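CRISPR-associated endonuclease Cas3-HD (Methanocaldococcus jannaschii, PDB 3S4L) cleaves single-stranded DNA and RNA as the HD-domain nuclease of CRISPR interference, its DNase activity depending on magnesium. Local coordinates at residues E57-L62 and I102-F107; S72-Q76 and L86-H91; A117-M121 and F187-S192. All blocks are in the same frame, centred on the assembly; numbering follows the deposited sequence.

The three contacts lie in one mainly helical HD domain and all draw on apolar side chains, but their settings differ. Interaction 1, partly buried, pairs two nearly antiparallel helices and grades from buried leucine and phenylalanine to a charged, more exposed margin. Interaction 2, buried on the opposite side of the chain's centre from interaction 1, sets the start of helix 73-80 against the loop that delivers His91 to the metal, so aromatic packing runs into metal coordination; helix 91-107, which follows this loop, supplies 102-107 to interaction 1. Interaction 3 is buried methionine packing between helices at a steep angle. Interactions 1 and 3 touch, Leu62 CD2 lying 4.0 Å from Val120 CG2, whereas interaction 2 touches neither.

Interaction 1: E57-L62 and I102-F107; sequences EFMKIL and ILLKKF
Phe58 holds CG anti to its backbone N (chi1 167°), which sets its ring beside Leu103, while Leu103 turns CG anti to its own carbonyl carbon (chi1 -71°) and reaches out to meet it. The two side chains cross at about a right angle, and Phe58 CD1 comes to 3.8 Å from Leu103 CD2. Both methyls of Leu103 rest against the ring, CD2 at Phe58 CD1 and CD1 at Phe58 CE1; beyond it, Leu103 CD2 packs on Ile61 CG2, at 3.9 Å, and Leu103 CD1 on Leu62 CD2.

Ile61 is a knob in a hole formed by Ile102, Leu103, Lys106 and Phe107. Its branches separate inside the hole, CG2 facing Ile102 and Leu103 while CD1 reaches Phe107 CE2 at 4.0 Å and the CG of Lys106. The Phe107 ring pushes its far end against the opposite helix, CZ lying 3.7 Å from the backbone N of Phe58, with Glu57 CB at the ring edge. Lys106 CG covers part of one face of the same ring, near the rim. Toward solvent the chemistry changes: Glu57 OE1 is 4.3 Å from Lys106 NZ, a separation too long for a salt bridge but probably mildly favourable.

The short helical segments run nearly antiparallel, at 159°, with axes 11.3 Å apart. Helix 110-121 packs beside both, through Leu112 on Phe58 and Phe107 and Ala113 on Leu103. Helix 204-215 adds Leu211 to Phe58 and Leu215 to Leu62, and Trp28 of helix 17-31 packs on Met59 and Lys60.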
# COMPACT_ATOMS: atom_id res chain seq x y z
N GLU A 57 8.18 -12.47 1.98
CA GLU A 57 7.41 -12.21 0.76
C GLU A 57 6.33 -11.17 1.02
O GLU A 57 6.13 -10.27 0.21
CB GLU A 57 6.74 -13.49 0.27
CG GLU A 57 7.70 -14.60 -0.07
CD GLU A 57 7.00 -15.94 -0.21
OE1 GLU A 57 5.83 -15.96 -0.65
OE2 GLU A 57 7.62 -16.98 0.13
N PHE A 58 5.64 -11.32 2.14
CA PHE A 58 4.56 -10.40 2.51
C PHE A 58 5.11 -8.98 2.62
O PHE A 58 4.55 -8.05 2.05
CB PHE A 58 3.89 -10.87 3.82
CG PHE A 58 2.98 -9.86 4.46
CD1 PHE A 58 1.69 -9.64 3.98
CD2 PHE A 58 3.40 -9.13 5.57
CE1 PHE A 58 0.84 -8.72 4.59
CE2 PHE A 58 2.56 -8.19 6.18
CZ PHE A 58 1.27 -7.99 5.69
N MET A 59 6.24 -8.82 3.31
CA MET A 59 6.85 -7.50 3.47
C MET A 59 7.30 -6.90 2.14
O MET A 59 7.12 -5.70 1.91
CB MET A 59 8.03 -7.55 4.45
CG MET A 59 7.59 -7.74 5.89
SD MET A 59 6.41 -6.45 6.41
CE MET A 59 7.42 -5.01 6.12
N LYS A 60 7.87 -7.73 1.27
CA LYS A 60 8.30 -7.28 -0.05
C LYS A 60 7.13 -6.73 -0.87
O LYS A 60 7.30 -5.84 -1.71
CB LYS A 60 8.93 -8.42 -0.85
CG LYS A 60 10.33 -8.85 -0.43
CD LYS A 60 10.82 -9.95 -1.37
CE LYS A 60 11.78 -10.90 -0.69
NZ LYS A 60 12.01 -12.10 -1.55
N ILE A 61 5.95 -7.27 -0.65
CA ILE A 61 4.80 -6.79 -1.41
C ILE A 61 4.37 -5.41 -0.91
O ILE A 61 4.09 -4.52 -1.72
CB ILE A 61 3.64 -7.79 -1.40
CG1 ILE A 61 4.05 -9.03 -2.18
CG2 ILE A 61 2.42 -7.17 -2.04
CD1 ILE A 61 3.11 -10.19 -2.03
N LEU A 62 4.35 -5.22 0.41
CA LEU A 62 4.06 -3.92 0.99
C LEU A 62 5.08 -2.91 0.49
O LEU A 62 4.76 -1.76 0.18
CB LEU A 62 4.14 -3.99 2.51
CG LEU A 62 3.17 -4.97 3.13
CD1 LEU A 62 3.09 -4.69 4.63
CD2 LEU A 62 1.81 -4.84 2.46
N ILE A 102 -4.09 -7.93 -4.34
CA ILE A 102 -2.89 -8.69 -4.62
C ILE A 102 -2.51 -9.58 -3.43
O ILE A 102 -2.16 -10.74 -3.64
CB ILE A 102 -1.75 -7.78 -5.09
CG1 ILE A 102 -2.03 -7.37 -6.54
CG2 ILE A 102 -0.40 -8.52 -5.00
CD1 ILE A 102 -1.57 -6.00 -6.88
N LEU A 103 -2.62 -9.09 -2.20
CA LEU A 103 -2.33 -9.94 -1.04
C LEU A 103 -3.29 -11.11 -0.94
O LEU A 103 -2.89 -12.23 -0.60
CB LEU A 103 -2.33 -9.13 0.27
CG LEU A 103 -1.16 -8.17 0.49
CD1 LEU A 103 -1.41 -7.35 1.78
CD2 LEU A 103 0.16 -8.94 0.56
N LEU A 104 -4.56 -10.86 -1.22
CA LEU A 104 -5.57 -11.90 -1.11
C LEU A 104 -5.24 -13.01 -2.10
O LEU A 104 -5.34 -14.20 -1.78
CB LEU A 104 -6.96 -11.35 -1.40
CG LEU A 104 -8.14 -11.87 -0.59
CD1 LEU A 104 -9.41 -11.83 -1.43
CD2 LEU A 104 -7.91 -13.27 -0.04
N LYS A 105 -4.86 -12.62 -3.32
CA LYS A 105 -4.49 -13.62 -4.33
C LYS A 105 -3.29 -14.46 -3.88
O LYS A 105 -3.34 -15.68 -3.85
CB LYS A 105 -4.16 -12.94 -5.66
CG LYS A 105 -3.95 -13.92 -6.79
CD LYS A 105 -5.27 -14.47 -7.28
CE LYS A 105 -5.06 -15.67 -8.20
NZ LYS A 105 -3.77 -15.61 -8.95
N LYS A 106 -2.21 -13.78 -3.50
CA LYS A 106 -0.95 -14.44 -3.16
C LYS A 106 -1.04 -15.35 -1.94
O LYS A 106 -0.44 -16.42 -1.93
CB LYS A 106 0.17 -13.40 -2.97
CG LYS A 106 1.50 -13.98 -2.48
CD LYS A 106 2.28 -14.67 -3.60
CE LYS A 106 2.79 -16.06 -3.17
NZ LYS A 106 3.55 -16.76 -4.25
N PHE A 107 -1.80 -14.95 -0.92
CA PHE A 107 -1.82 -15.71 0.33
C PHE A 107 -3.16 -16.34 0.72
O PHE A 107 -3.21 -17.12 1.66
CB PHE A 107 -1.33 -14.84 1.49
CG PHE A 107 0.09 -14.34 1.34
CD1 PHE A 107 1.17 -15.17 1.62
CD2 PHE A 107 0.33 -13.03 0.97
CE1 PHE A 107 2.48 -14.70 1.51
CE2 PHE A 107 1.65 -12.55 0.86
CZ PHE A 107 2.71 -13.39 1.13

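Interaction 2: S72-Q76 and L86-H91; sequences SKIYQ and LMGFRH. With CA (calcium ion), chain C.
His91 NE2 binds the calcium ion at 2.3 Å, the protein-metal bond within this contact. Asp67, His123 and His124 bind the same ion, and two waters join them, one at 2.3 Å from the calcium and the other farther off. These four residues form the metal site of the HD nuclease, where magnesium serves as cofactor for DNA cleavage.

The imidazole is placed by a chi1 of 65°, which puts CG between the backbone N and the carbonyl carbon. Tyr75 lies alongside it, pointing the same way, and brings CE2 to 4.0 Å from His91 ND1. Their ring planes are inclined by 66°. Leu86 meets the same CD2 and CE2 atoms of the tyrosine from the other side of its ring plane, the Leu86 CD2 methyl lying 3.9 Å from Tyr75 CD2.

Farther from the metal, Ile74 places its CG2 methyl over the centre of the Phe89 ring. This is a CH-pi contact, 3.9 Å from CG2 to the ring centroid and only 7° off the ring normal. Phe89 CE2 in turn sits at the edge of the Tyr75 ring. Ser72 OG approaches Phe89 CZ to 3.3 Å, but its polar partner is Gly69 O, to which it is hydrogen-bonded.

A type I' turn from Leu86 to Phe89, closed by the Phe89 N to Leu86 O bond, brings both hydrophobic residues back to helix 73-80. Across the two segments the interaction is therefore apolar and aromatic, whereas the metal grips the far side of His91; Tyr75 is a second-shell neighbour that, with the rings of His123 and His124, may help to limit the tilt of this imidazole.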
# COMPACT_ATOMS: atom_id res chain seq x y z
N SER A 72 -1.23 6.74 -10.34
CA SER A 72 -2.47 7.45 -10.72
C SER A 72 -2.10 8.58 -11.67
O SER A 72 -1.11 9.28 -11.44
CB SER A 72 -3.16 8.07 -9.49
OG SER A 72 -3.52 7.07 -8.54
N LYS A 73 -2.88 8.77 -12.73
CA LYS A 73 -2.59 9.83 -13.69
C LYS A 73 -2.41 11.20 -13.03
O LYS A 73 -1.50 11.95 -13.37
CB LYS A 73 -3.63 9.87 -14.80
CG LYS A 73 -3.61 8.60 -15.62
CD LYS A 73 -4.32 8.75 -16.92
CE LYS A 73 -5.77 8.35 -16.79
NZ LYS A 73 -6.50 8.54 -18.09
N ILE A 74 -3.28 11.50 -12.06
CA ILE A 74 -3.23 12.75 -11.31
C ILE A 74 -1.88 12.88 -10.57
O ILE A 74 -1.20 13.91 -10.64
CB ILE A 74 -4.43 12.82 -10.33
CG1 ILE A 74 -4.32 13.99 -9.36
CG2 ILE A 74 -4.50 11.54 -9.51
CD1 ILE A 74 -4.40 15.35 -10.02
N TYR A 75 -1.48 11.84 -9.85
CA TYR A 75 -0.22 11.93 -9.13
C TYR A 75 0.95 12.18 -10.11
O TYR A 75 1.81 13.04 -9.87
CB TYR A 75 0.03 10.69 -8.24
CG TYR A 75 1.06 11.01 -7.18
CD1 TYR A 75 2.44 11.02 -7.48
CD2 TYR A 75 0.67 11.37 -5.89
CE1 TYR A 75 3.39 11.36 -6.50
CE2 TYR A 75 1.61 11.71 -4.92
CZ TYR A 75 2.97 11.71 -5.23
OH TYR A 75 3.90 12.04 -4.26
N GLN A 76 0.96 11.45 -11.22
CA GLN A 76 2.02 11.61 -12.20
C GLN A 76 2.07 13.03 -12.74
O GLN A 76 3.13 13.60 -12.92
CB GLN A 76 1.85 10.62 -13.35
CG GLN A 76 2.16 9.21 -12.93
CD GLN A 76 3.58 9.11 -12.40
OE1 GLN A 76 4.54 9.42 -13.10
NE2 GLN A 76 3.72 8.68 -11.15
N LEU A 86 -2.34 18.40 -6.30
CA LEU A 86 -2.98 17.14 -5.90
C LEU A 86 -4.45 17.27 -5.51
O LEU A 86 -5.20 16.30 -5.62
CB LEU A 86 -2.20 16.46 -4.78
CG LEU A 86 -0.89 15.79 -5.18
CD1 LEU A 86 -0.25 15.11 -3.96
CD2 LEU A 86 -1.15 14.78 -6.28
N MET A 87 -4.85 18.46 -5.04
CA MET A 87 -6.25 18.72 -4.66
C MET A 87 -6.78 17.68 -3.67
O MET A 87 -7.85 17.09 -3.87
CB MET A 87 -7.16 18.80 -5.89
CG MET A 87 -6.56 19.61 -7.04
SD MET A 87 -7.48 21.10 -7.48
CE MET A 87 -8.21 20.59 -9.03
N GLY A 88 -6.01 17.46 -2.60
CA GLY A 88 -6.41 16.52 -1.58
C GLY A 88 -6.22 15.06 -1.97
O GLY A 88 -6.41 14.16 -1.13
N PHE A 89 -5.87 14.80 -3.23
CA PHE A 89 -5.69 13.41 -3.62
C PHE A 89 -4.66 12.71 -2.73
O PHE A 89 -3.60 13.26 -2.42
CB PHE A 89 -5.28 13.25 -5.08
CG PHE A 89 -5.01 11.81 -5.45
CD1 PHE A 89 -6.06 10.90 -5.61
CD2 PHE A 89 -3.70 11.36 -5.61
CE1 PHE A 89 -5.81 9.55 -5.94
CE2 PHE A 89 -3.44 10.01 -5.95
CZ PHE A 89 -4.49 9.10 -6.11
N ARG A 90 -4.98 11.49 -2.30
CA ARG A 90 -4.08 10.71 -1.43
C ARG A 90 -3.76 9.35 -2.04
O ARG A 90 -4.60 8.44 -2.07
CB ARG A 90 -4.70 10.56 -0.04
CG ARG A 90 -5.14 11.89 0.54
CD ARG A 90 -4.11 12.52 1.45
NE ARG A 90 -2.74 12.33 1.01
CZ ARG A 90 -1.75 11.95 1.82
NH1 ARG A 90 -2.00 11.72 3.10
NH2 ARG A 90 -0.51 11.81 1.35
N HIS A 91 -2.55 9.23 -2.56
CA HIS A 91 -2.13 8.03 -3.28
C HIS A 91 -2.28 6.74 -2.47
O HIS A 91 -2.57 5.68 -3.02
CB HIS A 91 -0.67 8.17 -3.72
CG HIS A 91 0.29 8.25 -2.58
ND1 HIS A 91 0.48 9.39 -1.84
CD2 HIS A 91 1.12 7.32 -2.06
CE1 HIS A 91 1.39 9.17 -0.90
NE2 HIS A 91 1.78 7.92 -1.02
CA CA C . 3.71 7.20 0.02
O HOH W 1 5.63 8.94 -1.10
O HOH W 2 5.85 6.39 0.41

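Interaction 3: A117-M121 and F187-S192; sequences ALTVM and FVIEMS
Two methionines, Met121 and Met191, slide past each other in opposite directions, their terminal methyls modelled closer than two carbons can sit. The position of the Met121 methyl is therefore doubtful, and the 3.3 Å from Met121 CE to Met191 CB shares that doubt. Met121 extends from the backbone with CG anti to its N (chi1 -160°), then bends at the sulfur, and its methyl is placed 3.8 Å from Val188 CG1. Met191 folds back at both later torsions and carries its own methyl to 3.6 Å from Ala117 CB.

Within the mainly helical HD domain this joins helix 110-121 to helix 181-197, whose short segments run almost perpendicular, at 98°. Helix 110-121 ends just before the metal ligands His123 and His124, and Val120 O is hydrogen-bonded to His123 ND1.

Phe187 joins at the margin: Ala117 CB stands at its ring edge, while CG of Met191, from the same helix, lies over one face near the rim. Ser192 OG donates to Val188 O at 2.6 Å, from above the carbonyl plane, and that oxygen also accepts the backbone N-H of Ser192. Val145 of helix 142-149 packs against Val188 and Ser192.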
# COMPACT_ATOMS: atom_id res chain seq x y z
N ALA A 117 -3.18 -4.13 3.64
CA ALA A 117 -3.76 -2.99 2.95
C ALA A 117 -3.91 -1.78 3.87
O ALA A 117 -3.68 -0.63 3.46
CB ALA A 117 -5.11 -3.36 2.32
N LEU A 118 -4.31 -2.04 5.11
CA LEU A 118 -4.45 -1.00 6.13
C LEU A 118 -3.11 -0.36 6.46
O LEU A 118 -3.02 0.84 6.66
CB LEU A 118 -5.06 -1.60 7.40
CG LEU A 118 -5.37 -0.64 8.55
CD1 LEU A 118 -6.27 0.50 8.06
CD2 LEU A 118 -6.02 -1.39 9.70
N THR A 119 -2.05 -1.17 6.50
CA THR A 119 -0.72 -0.65 6.76
C THR A 119 -0.36 0.32 5.64
O THR A 119 0.17 1.42 5.88
CB THR A 119 0.30 -1.79 6.81
OG1 THR A 119 -0.03 -2.67 7.88
CG2 THR A 119 1.70 -1.24 7.02
N VAL A 120 -0.64 -0.11 4.41
CA VAL A 120 -0.39 0.68 3.23
C VAL A 120 -1.25 1.97 3.21
O VAL A 120 -0.78 3.03 2.79
CB VAL A 120 -0.64 -0.14 1.97
CG1 VAL A 120 -0.90 0.79 0.78
CG2 VAL A 120 0.55 -1.08 1.70
N MET A 121 -2.50 1.85 3.66
CA MET A 121 -3.42 2.98 3.69
C MET A 121 -2.94 3.99 4.73
O MET A 121 -3.28 5.17 4.70
CB MET A 121 -4.83 2.50 4.04
CG MET A 121 -5.96 3.46 3.64
SD MET A 121 -7.53 3.04 4.41
CE MET A 121 -8.14 1.79 3.30
N PHE A 187 -14.31 0.25 -1.75
CA PHE A 187 -13.33 -0.51 -0.98
C PHE A 187 -12.79 0.28 0.20
O PHE A 187 -12.77 -0.22 1.33
CB PHE A 187 -12.15 -0.99 -1.83
CG PHE A 187 -11.09 -1.65 -1.01
CD1 PHE A 187 -11.25 -2.95 -0.57
CD2 PHE A 187 -9.96 -0.96 -0.63
CE1 PHE A 187 -10.28 -3.55 0.22
CE2 PHE A 187 -8.99 -1.55 0.14
CZ PHE A 187 -9.16 -2.85 0.57
N VAL A 188 -12.33 1.49 -0.05
CA VAL A 188 -11.73 2.29 1.02
C VAL A 188 -12.73 2.64 2.15
O VAL A 188 -12.39 2.54 3.33
CB VAL A 188 -11.06 3.57 0.48
CG1 VAL A 188 -10.43 4.33 1.64
CG2 VAL A 188 -10.03 3.22 -0.60
N ILE A 189 -13.94 3.03 1.79
CA ILE A 189 -14.97 3.25 2.80
C ILE A 189 -15.13 2.00 3.65
O ILE A 189 -15.07 2.06 4.89
CB ILE A 189 -16.33 3.62 2.15
CG1 ILE A 189 -16.26 5.02 1.56
CG2 ILE A 189 -17.47 3.52 3.18
CD1 ILE A 189 -17.47 5.39 0.73
N GLU A 190 -15.31 0.86 2.99
CA GLU A 190 -15.47 -0.42 3.67
C GLU A 190 -14.27 -0.72 4.57
O GLU A 190 -14.41 -1.33 5.62
CB GLU A 190 -15.66 -1.55 2.65
CG GLU A 190 -16.37 -2.78 3.20
CD GLU A 190 -16.44 -3.93 2.19
OE1 GLU A 190 -17.13 -4.94 2.49
OE2 GLU A 190 -15.81 -3.82 1.12
N MET A 191 -13.09 -0.26 4.16
CA MET A 191 -11.89 -0.46 4.96
C MET A 191 -11.87 0.43 6.18
O MET A 191 -11.65 -0.03 7.29
CB MET A 191 -10.65 -0.16 4.11
CG MET A 191 -10.22 -1.33 3.26
SD MET A 191 -8.96 -2.31 4.08
CE MET A 191 -7.55 -1.20 3.87
N SER A 192 -12.10 1.72 5.95
CA SER A 192 -12.03 2.74 6.99
C SER A 192 -13.01 2.46 8.11
O SER A 192 -12.74 2.76 9.27
CB SER A 192 -12.36 4.10 6.37
OG SER A 192 -11.62 4.27 5.18